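Local coordinates for sensory box/GGDEF domain protein (Colwellia psychrerythraea, PDB 3LYX) that probably senses a signal through this N-terminal PAS domain and passes it to a GGDEF domain of the diguanylate cyclase family, at residues I20-W32 with K44-H56. Sequence-based numbering, arbitrary orientation.
Sequences IVVTDLQGFIIDW and KEQAIGQPVNMLH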
ATOM      1  N   ILE B  20      -0.493  -4.626   5.286  1.00 25.64           N
ATOM      2  CA  ILE B  20       0.833  -4.348   5.818  1.00 26.72           C
ATOM      3  C   ILE B  20       0.904  -4.835   7.265  1.00 26.77           C
ATOM      4  O   ILE B  20       0.022  -4.533   8.071  1.00 26.35           O
ATOM      5  CB  ILE B  20       1.146  -2.829   5.823  1.00 26.19           C
ATOM      6  CG1 ILE B  20       0.975  -2.239   4.416  1.00 29.63           C
ATOM      7  CG2 ILE B  20       2.571  -2.589   6.318  1.00 25.10           C
ATOM      8  CD1 ILE B  20       1.872  -2.871   3.381  1.00 34.14           C
ATOM      9  N   VAL B  21       1.943  -5.598   7.590  1.00 26.74           N
ATOM     10  CA  VAL B  21       2.132  -6.082   8.953  1.00 25.81           C
ATOM     11  C   VAL B  21       3.581  -5.825   9.325  1.00 25.22           C
ATOM     12  O   VAL B  21       4.498  -6.420   8.749  1.00 24.28           O
ATOM     13  CB  VAL B  21       1.845  -7.594   9.084  1.00 25.56           C
ATOM     14  CG1 VAL B  21       2.019  -8.040  10.537  1.00 28.69           C
ATOM     15  CG2 VAL B  21       0.437  -7.896   8.608  1.00 28.61           C
ATOM     16  N   VAL B  22       3.778  -4.921  10.277  1.00 23.94           N
ATOM     17  CA  VAL B  22       5.108  -4.565  10.744  1.00 24.83           C
ATOM     18  C   VAL B  22       5.376  -5.291  12.063  1.00 25.89           C
ATOM     19  O   VAL B  22       4.549  -5.236  12.969  1.00 23.64           O
ATOM     20  CB  VAL B  22       5.204  -3.053  10.966  1.00 24.60           C
ATOM     21  CG1 VAL B  22       6.627  -2.668  11.323  1.00 25.32           C
ATOM     22  CG2 VAL B  22       4.730  -2.316   9.713  1.00 25.87           C
ATOM     23  N   THR B  23       6.526  -5.961  12.167  1.00 24.91           N
ATOM     24  CA  THR B  23       6.882  -6.709  13.378  1.00 26.00           C
ATOM     25  C   THR B  23       8.227  -6.312  13.968  1.00 27.25           C
ATOM     26  O   THR B  23       9.037  -5.655  13.307  1.00 26.61           O
ATOM     27  CB  THR B  23       6.959  -8.230  13.103  1.00 25.10           C
ATOM     28  OG1 THR B  23       7.895  -8.470  12.046  1.00 22.92           O
ATOM     29  CG2 THR B  23       5.598  -8.788  12.711  1.00 24.36           C
ATOM     30  N   ASP B  24       8.467  -6.712  15.217  1.00 29.26           N
ATOM     31  CA  ASP B  24       9.742  -6.412  15.851  1.00 29.84           C
ATOM     32  C   ASP B  24      10.687  -7.569  15.583  1.00 30.66           C
ATOM     33  O   ASP B  24      10.332  -8.514  14.878  1.00 27.08           O
ATOM     34  CB  ASP B  24       9.605  -6.175  17.369  1.00 30.27           C
ATOM     35  CG  ASP B  24       9.039  -7.381  18.126  1.00 32.90           C
ATOM     36  OD1 ASP B  24       9.141  -8.530  17.639  1.00 32.00           O
ATOM     37  OD2 ASP B  24       8.501  -7.166  19.233  1.00 30.39           O
ATOM     38  N   LEU B  25      11.893  -7.485  16.136  1.00 31.93           N
ATOM     39  CA  LEU B  25      12.897  -8.518  15.941  1.00 33.34           C
ATOM     40  C   LEU B  25      12.432  -9.894  16.350  1.00 33.55           C
ATOM     41  O   LEU B  25      12.989 -10.893  15.900  1.00 34.49           O
ATOM     42  CB  LEU B  25      14.163  -8.186  16.723  1.00 34.12           C
ATOM     43  CG  LEU B  25      15.024  -7.064  16.158  1.00 35.62           C
ATOM     44  CD1 LEU B  25      16.269  -6.907  17.030  1.00 33.62           C
ATOM     45  CD2 LEU B  25      15.409  -7.395  14.718  1.00 31.35           C
ATOM     46  N   GLN B  26      11.410  -9.950  17.198  1.00 34.65           N
ATOM     47  CA  GLN B  26      10.901 -11.232  17.656  1.00 34.84           C
ATOM     48  C   GLN B  26       9.559 -11.651  17.070  1.00 34.12           C
ATOM     49  O   GLN B  26       8.898 -12.545  17.595  1.00 35.17           O
ATOM     50  CB  GLN B  26      10.846 -11.227  19.173  1.00 36.46           C
ATOM     51  CG  GLN B  26      12.175 -10.804  19.770  1.00 42.47           C
ATOM     52  CD  GLN B  26      12.333 -11.230  21.202  1.00 43.37           C
ATOM     53  OE1 GLN B  26      11.500 -10.909  22.048  1.00 47.72           O
ATOM     54  NE2 GLN B  26      13.409 -11.960  21.489  1.00 43.11           N
ATOM     55  N   GLY B  27       9.157 -11.001  15.983  1.00 32.15           N
ATOM     56  CA  GLY B  27       7.912 -11.359  15.328  1.00 29.68           C
ATOM     57  C   GLY B  27       6.607 -10.929  15.969  1.00 28.94           C
ATOM     58  O   GLY B  27       5.557 -11.507  15.677  1.00 28.87           O
ATOM     59  N   PHE B  28       6.657  -9.935  16.846  1.00 28.30           N
ATOM     60  CA  PHE B  28       5.441  -9.433  17.486  1.00 26.39           C
ATOM     61  C   PHE B  28       4.965  -8.231  16.681  1.00 27.40           C
ATOM     62  O   PHE B  28       5.754  -7.357  16.331  1.00 26.39           O
ATOM     63  CB  PHE B  28       5.722  -9.055  18.945  1.00 26.63           C
ATOM     64  CG  PHE B  28       5.903 -10.251  19.836  1.00 27.89           C
ATOM     65  CD1 PHE B  28       4.799 -10.962  20.293  1.00 27.71           C
ATOM     66  CD2 PHE B  28       7.176 -10.735  20.122  1.00 28.34           C
ATOM     67  CE1 PHE B  28       4.958 -12.149  21.017  1.00 29.30           C
ATOM     68  CE2 PHE B  28       7.345 -11.919  20.842  1.00 29.72           C
ATOM     69  CZ  PHE B  28       6.230 -12.626  21.287  1.00 28.68           C
ATOM     70  N   ILE B  29       3.674  -8.200  16.379  1.00 27.51           N
ATOM     71  CA  ILE B  29       3.112  -7.123  15.571  1.00 28.01           C
ATOM     72  C   ILE B  29       3.197  -5.771  16.260  1.00 28.96           C
ATOM     73  O   ILE B  29       2.770  -5.613  17.402  1.00 26.98           O
ATOM     74  CB  ILE B  29       1.646  -7.439  15.196  1.00 28.25           C
ATOM     75  CG1 ILE B  29       1.604  -8.797  14.485  1.00 30.11           C
ATOM     76  CG2 ILE B  29       1.067  -6.333  14.314  1.00 26.00           C
ATOM     77  CD1 ILE B  29       0.228  -9.258  14.066  1.00 32.26           C
ATOM     78  N   ILE B  30       3.771  -4.800  15.560  1.00 27.60           N
ATOM     79  CA  ILE B  30       3.903  -3.469  16.112  1.00 28.40           C
ATOM     80  C   ILE B  30       3.052  -2.455  15.348  1.00 27.16           C
ATOM     81  O   ILE B  30       2.737  -1.392  15.873  1.00 30.01           O
ATOM     82  CB  ILE B  30       5.384  -3.028  16.151  1.00 29.17           C
ATOM     83  CG1 ILE B  30       6.040  -3.248  14.785  1.00 29.90           C
ATOM     84  CG2 ILE B  30       6.122  -3.795  17.246  1.00 30.22           C
ATOM     85  CD1 ILE B  30       7.480  -2.762  14.723  1.00 32.56           C
ATOM     86  N   ASP B  31       2.684  -2.787  14.113  1.00 28.84           N
ATOM     87  CA  ASP B  31       1.814  -1.925  13.304  1.00 27.02           C
ATOM     88  C   ASP B  31       0.989  -2.826  12.391  1.00 26.09           C
ATOM     89  O   ASP B  31       1.435  -3.900  11.979  1.00 26.74           O
ATOM     90  CB  ASP B  31       2.600  -0.875  12.507  1.00 28.21           C
ATOM     91  CG  ASP B  31       1.876   0.491  12.464  1.00 31.79           C
ATOM     92  OD1 ASP B  31       2.522   1.510  12.157  1.00 35.71           O
ATOM     93  OD2 ASP B  31       0.659   0.549  12.741  1.00 33.24           O
ATOM     94  N   TRP B  32      -0.224  -2.379  12.090  1.00 24.22           N
ATOM     95  CA  TRP B  32      -1.193  -3.157  11.328  1.00 23.87           C
ATOM     96  C   TRP B  32      -2.113  -2.145  10.645  1.00 25.37           C
ATOM     97  O   TRP B  32      -2.635  -1.256  11.314  1.00 26.32           O
ATOM     98  CB  TRP B  32      -1.943  -4.007  12.373  1.00 24.57           C
ATOM     99  CG  TRP B  32      -3.054  -4.909  11.941  1.00 21.85           C
ATOM    100  CD1 TRP B  32      -4.382  -4.602  11.875  1.00 23.78           C
ATOM    101  CD2 TRP B  32      -2.948  -6.300  11.625  1.00 23.06           C
ATOM    102  NE1 TRP B  32      -5.111  -5.716  11.546  1.00 25.25           N
ATOM    103  CE2 TRP B  32      -4.256  -6.774  11.385  1.00 23.02           C
ATOM    104  CE3 TRP B  32      -1.872  -7.193  11.522  1.00 21.25           C
ATOM    105  CZ2 TRP B  32      -4.520  -8.101  11.048  1.00 22.73           C
ATOM    106  CZ3 TRP B  32      -2.132  -8.514  11.187  1.00 19.95           C
ATOM    107  CH2 TRP B  32      -3.448  -8.956  10.955  1.00 25.09           C
ATOM    108  N   LYS B  44      -6.773  -3.538  14.514  1.00 28.47           N
ATOM    109  CA  LYS B  44      -5.506  -3.114  15.116  1.00 29.96           C
ATOM    110  C   LYS B  44      -5.410  -3.489  16.597  1.00 30.94           C
ATOM    111  O   LYS B  44      -4.364  -3.948  17.064  1.00 26.93           O
ATOM    112  CB  LYS B  44      -5.301  -1.599  14.971  1.00 34.96           C
ATOM    113  CG  LYS B  44      -5.330  -1.074  13.543  1.00 40.24           C
ATOM    114  CD  LYS B  44      -4.765   0.347  13.466  1.00 45.66           C
ATOM    115  CE  LYS B  44      -4.777   0.906  12.033  1.00 46.04           C
ATOM    116  NZ  LYS B  44      -6.165   1.186  11.565  1.00 46.65           N
ATOM    117  N   GLU B  45      -6.506  -3.295  17.331  1.00 31.83           N
ATOM    118  CA  GLU B  45      -6.544  -3.614  18.757  1.00 31.58           C
ATOM    119  C   GLU B  45      -6.283  -5.091  19.021  1.00 30.56           C
ATOM    120  O   GLU B  45      -5.701  -5.450  20.038  1.00 30.85           O
ATOM    121  CB  GLU B  45      -7.909  -3.261  19.360  1.00 34.40           C
ATOM    122  CG  GLU B  45      -8.266  -1.787  19.364  1.00 38.38           C
ATOM    123  CD  GLU B  45      -8.601  -1.272  17.984  1.00 40.83           C
ATOM    124  OE1 GLU B  45      -9.334  -1.973  17.255  1.00 41.51           O
ATOM    125  OE2 GLU B  45      -8.138  -0.165  17.635  1.00 44.17           O
ATOM    126  N   GLN B  46      -6.719  -5.948  18.106  1.00 29.74           N
ATOM    127  CA  GLN B  46      -6.538  -7.384  18.267  1.00 30.34           C
ATOM    128  C   GLN B  46      -5.227  -7.924  17.709  1.00 30.16           C
ATOM    129  O   GLN B  46      -4.829  -9.041  18.039  1.00 30.91           O
ATOM    130  CB  GLN B  46      -7.678  -8.136  17.594  1.00 31.29           C
ATOM    131  CG  GLN B  46      -9.055  -7.804  18.114  1.00 31.93           C
ATOM    132  CD  GLN B  46     -10.129  -8.479  17.295  1.00 32.05           C
ATOM    133  OE1 GLN B  46     -10.137  -8.382  16.066  1.00 28.51           O
ATOM    134  NE2 GLN B  46     -11.045  -9.169  17.968  1.00 34.67           N
ATOM    135  N   ALA B  47      -4.560  -7.138  16.871  1.00 29.55           N
ATOM    136  CA  ALA B  47      -3.308  -7.578  16.254  1.00 28.89           C
ATOM    137  C   ALA B  47      -2.019  -7.059  16.895  1.00 27.54           C
ATOM    138  O   ALA B  47      -1.090  -7.832  17.143  1.00 27.05           O
ATOM    139  CB  ALA B  47      -3.321  -7.221  14.769  1.00 28.48           C
ATOM    140  N   ILE B  48      -1.957  -5.761  17.160  1.00 28.58           N
ATOM    141  CA  ILE B  48      -0.757  -5.165  17.736  1.00 29.55           C
ATOM    142  C   ILE B  48      -0.356  -5.777  19.073  1.00 30.23           C
ATOM    143  O   ILE B  48      -1.177  -5.896  19.976  1.00 29.36           O
ATOM    144  CB  ILE B  48      -0.927  -3.643  17.900  1.00 31.15           C
ATOM    145  CG1 ILE B  48      -1.134  -2.998  16.520  1.00 32.19           C
ATOM    146  CG2 ILE B  48       0.305  -3.049  18.560  1.00 28.14           C
ATOM    147  CD1 ILE B  48      -1.466  -1.530  16.576  1.00 34.07           C
ATOM    148  N   GLY B  49       0.912  -6.161  19.191  1.00 30.83           N
ATOM    149  CA  GLY B  49       1.402  -6.751  20.429  1.00 29.84           C
ATOM    150  C   GLY B  49       1.312  -8.266  20.448  1.00 28.82           C
ATOM    151  O   GLY B  49       1.794  -8.917  21.382  1.00 30.27           O
ATOM    152  N   GLN B  50       0.690  -8.825  19.413  1.00 27.04           N
ATOM    153  CA  GLN B  50       0.533 -10.270  19.286  1.00 27.35           C
ATOM    154  C   GLN B  50       1.647 -10.844  18.416  1.00 28.28           C
ATOM    155  O   GLN B  50       2.263 -10.127  17.613  1.00 26.92           O
ATOM    156  CB  GLN B  50      -0.806 -10.632  18.630  1.00 25.67           C
ATOM    157  CG  GLN B  50      -2.064 -10.164  19.349  1.00 28.24           C
ATOM    158  CD  GLN B  50      -2.118 -10.553  20.831  1.00 30.91           C
ATOM    159  OE1 GLN B  50      -1.801 -11.691  21.218  1.00 25.65           O
ATOM    160  NE2 GLN B  50      -2.542  -9.606  21.663  1.00 24.55           N
ATOM    161  N   PRO B  51       1.919 -12.150  18.563  1.00 26.19           N
ATOM    162  CA  PRO B  51       2.966 -12.777  17.763  1.00 26.08           C
ATOM    163  C   PRO B  51       2.428 -12.936  16.351  1.00 26.58           C
ATOM    164  O   PRO B  51       1.281 -13.336  16.150  1.00 24.90           O
ATOM    165  CB  PRO B  51       3.196 -14.110  18.479  1.00 24.32           C
ATOM    166  CG  PRO B  51       1.846 -14.455  18.979  1.00 24.24           C
ATOM    167  CD  PRO B  51       1.285 -13.124  19.471  1.00 25.56           C
ATOM    168  N   VAL B  52       3.245 -12.597  15.368  1.00 24.46           N
ATOM    169  CA  VAL B  52       2.795 -12.706  13.998  1.00 25.97           C
ATOM    170  C   VAL B  52       2.473 -14.147  13.611  1.00 24.96           C
ATOM    171  O   VAL B  52       1.725 -14.369  12.664  1.00 23.23           O
ATOM    172  CB  VAL B  52       3.839 -12.123  13.016  1.00 25.88           C
ATOM    173  CG1 VAL B  52       5.064 -13.026  12.945  1.00 25.19           C
ATOM    174  CG2 VAL B  52       3.209 -11.934  11.651  1.00 24.32           C
ATOM    175  N   ASN B  53       3.002 -15.133  14.341  1.00 24.74           N
ATOM    176  CA  ASN B  53       2.700 -16.514  13.973  1.00 26.48           C
ATOM    177  C   ASN B  53       1.249 -16.904  14.259  1.00 27.31           C
ATOM    178  O   ASN B  53       0.818 -17.992  13.891  1.00 27.13           O
ATOM    179  CB  ASN B  53       3.663 -17.522  14.636  1.00 28.96           C
ATOM    180  CG  ASN B  53       3.598 -17.514  16.152  1.00 30.35           C
ATOM    181  OD1 ASN B  53       2.526 -17.405  16.746  1.00 30.54           O
ATOM    182  ND2 ASN B  53       4.757 -17.664  16.787  1.00 33.40           N
ATOM    183  N   MET B  54       0.493 -16.016  14.904  1.00 27.76           N
ATOM    184  CA  MET B  54      -0.908 -16.317  15.169  1.00 28.67           C
ATOM    185  C   MET B  54      -1.651 -16.302  13.821  1.00 28.28           C
ATOM    186  O   MET B  54      -2.772 -16.805  13.714  1.00 27.97           O
ATOM    187  CB  MET B  54      -1.508 -15.306  16.172  1.00 28.26           C
ATOM    188  CG  MET B  54      -2.343 -14.163  15.607  1.00 29.35           C
ATOM    189  SD  MET B  54      -3.133 -13.116  16.909  1.00 28.46           S
ATOM    190  CE  MET B  54      -4.470 -14.093  17.290  1.00 27.93           C
ATOM    191  N   LEU B  55      -0.995 -15.763  12.789  1.00 27.85           N
ATOM    192  CA  LEU B  55      -1.572 -15.685  11.437  1.00 28.61           C
ATOM    193  C   LEU B  55      -1.223 -16.901  10.567  1.00 28.91           C
ATOM    194  O   LEU B  55      -1.739 -17.054   9.454  1.00 25.77           O
ATOM    195  CB  LEU B  55      -1.092 -14.418  10.721  1.00 28.27           C
ATOM    196  CG  LEU B  55      -1.298 -13.071  11.416  1.00 25.97           C
ATOM    197  CD1 LEU B  55      -0.647 -11.985  10.580  1.00 25.91           C
ATOM    198  CD2 LEU B  55      -2.790 -12.791  11.613  1.00 25.74           C
ATOM    199  N   HIS B  56      -0.339 -17.752  11.080  1.00 29.06           N
ATOM    200  CA  HIS B  56       0.088 -18.960  10.375  1.00 31.53           C
ATOM    201  C   HIS B  56      -0.795 -20.137  10.751  1.00 32.69           C
ATOM    202  O   HIS B  56      -1.480 -20.124  11.783  1.00 31.43           O
ATOM    203  CB  HIS B  56       1.518 -19.341  10.768  1.00 30.23           C
ATOM    204  CG  HIS B  56       2.551 -18.330  10.387  1.00 26.89           C
ATOM    205  ND1 HIS B  56       3.782 -18.266  11.003  1.00 23.30           N
ATOM    206  CD2 HIS B  56       2.548 -17.360   9.444  1.00 25.96           C
ATOM    207  CE1 HIS B  56       4.493 -17.296  10.457  1.00 25.54           C
ATOM    208  NE2 HIS B  56       3.767 -16.731   9.509  1.00 24.38           N
TER
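W32 swings its indole anti to the backbone N (chi1 178°) and stands it nearly upright on CB (chi2 -91°), which lays one ring face against A47; I29, with CG1 anti to its own carbonyl carbon, sets CB and CD1 against A47 O. This is the first beta hairpin of the PAS fold, strands 19-24 and 29-32, the latter outermost in this chain's sheet, met by the short helix 44-47 and the loop that leaves it. A47 CB sits over the six-membered ring of W32 in a CH-pi contact, 3.5 Å from its centroid and 20° off the normal. L55 arrives from the opposite direction, its CD1 in the ring plane at the edge, 3.8 Å from W32 CZ3. NE1 is tied to the Y42 carbonyl, which helps fix the indole's rotation, and Y40 of helix 34-40 also meets the ring. An alanine in place of W32 would probably leave A47 CB and L55 CD1 facing a gap and the Y42 carbonyl without its donor. G49 N, in the type II turn 47-50, gives to I29 O at 2.6 Å; I29 N returns a bond to Q50 O, and F28 pairs with P51 in a single beta bridge. The F28 ring lies beside the proline, CE1 3.7 Å from P51 CB. D24-G27 is a type I turn carrying an Asx turn: D24 OD1 takes Q26 N, and also F28 N from the opposite face of its carboxylate. Just past it, V52 N points almost straight at G27 O, 2.6 Å away, while V52 CG1 closes to 3.2 Å from that same G27 O.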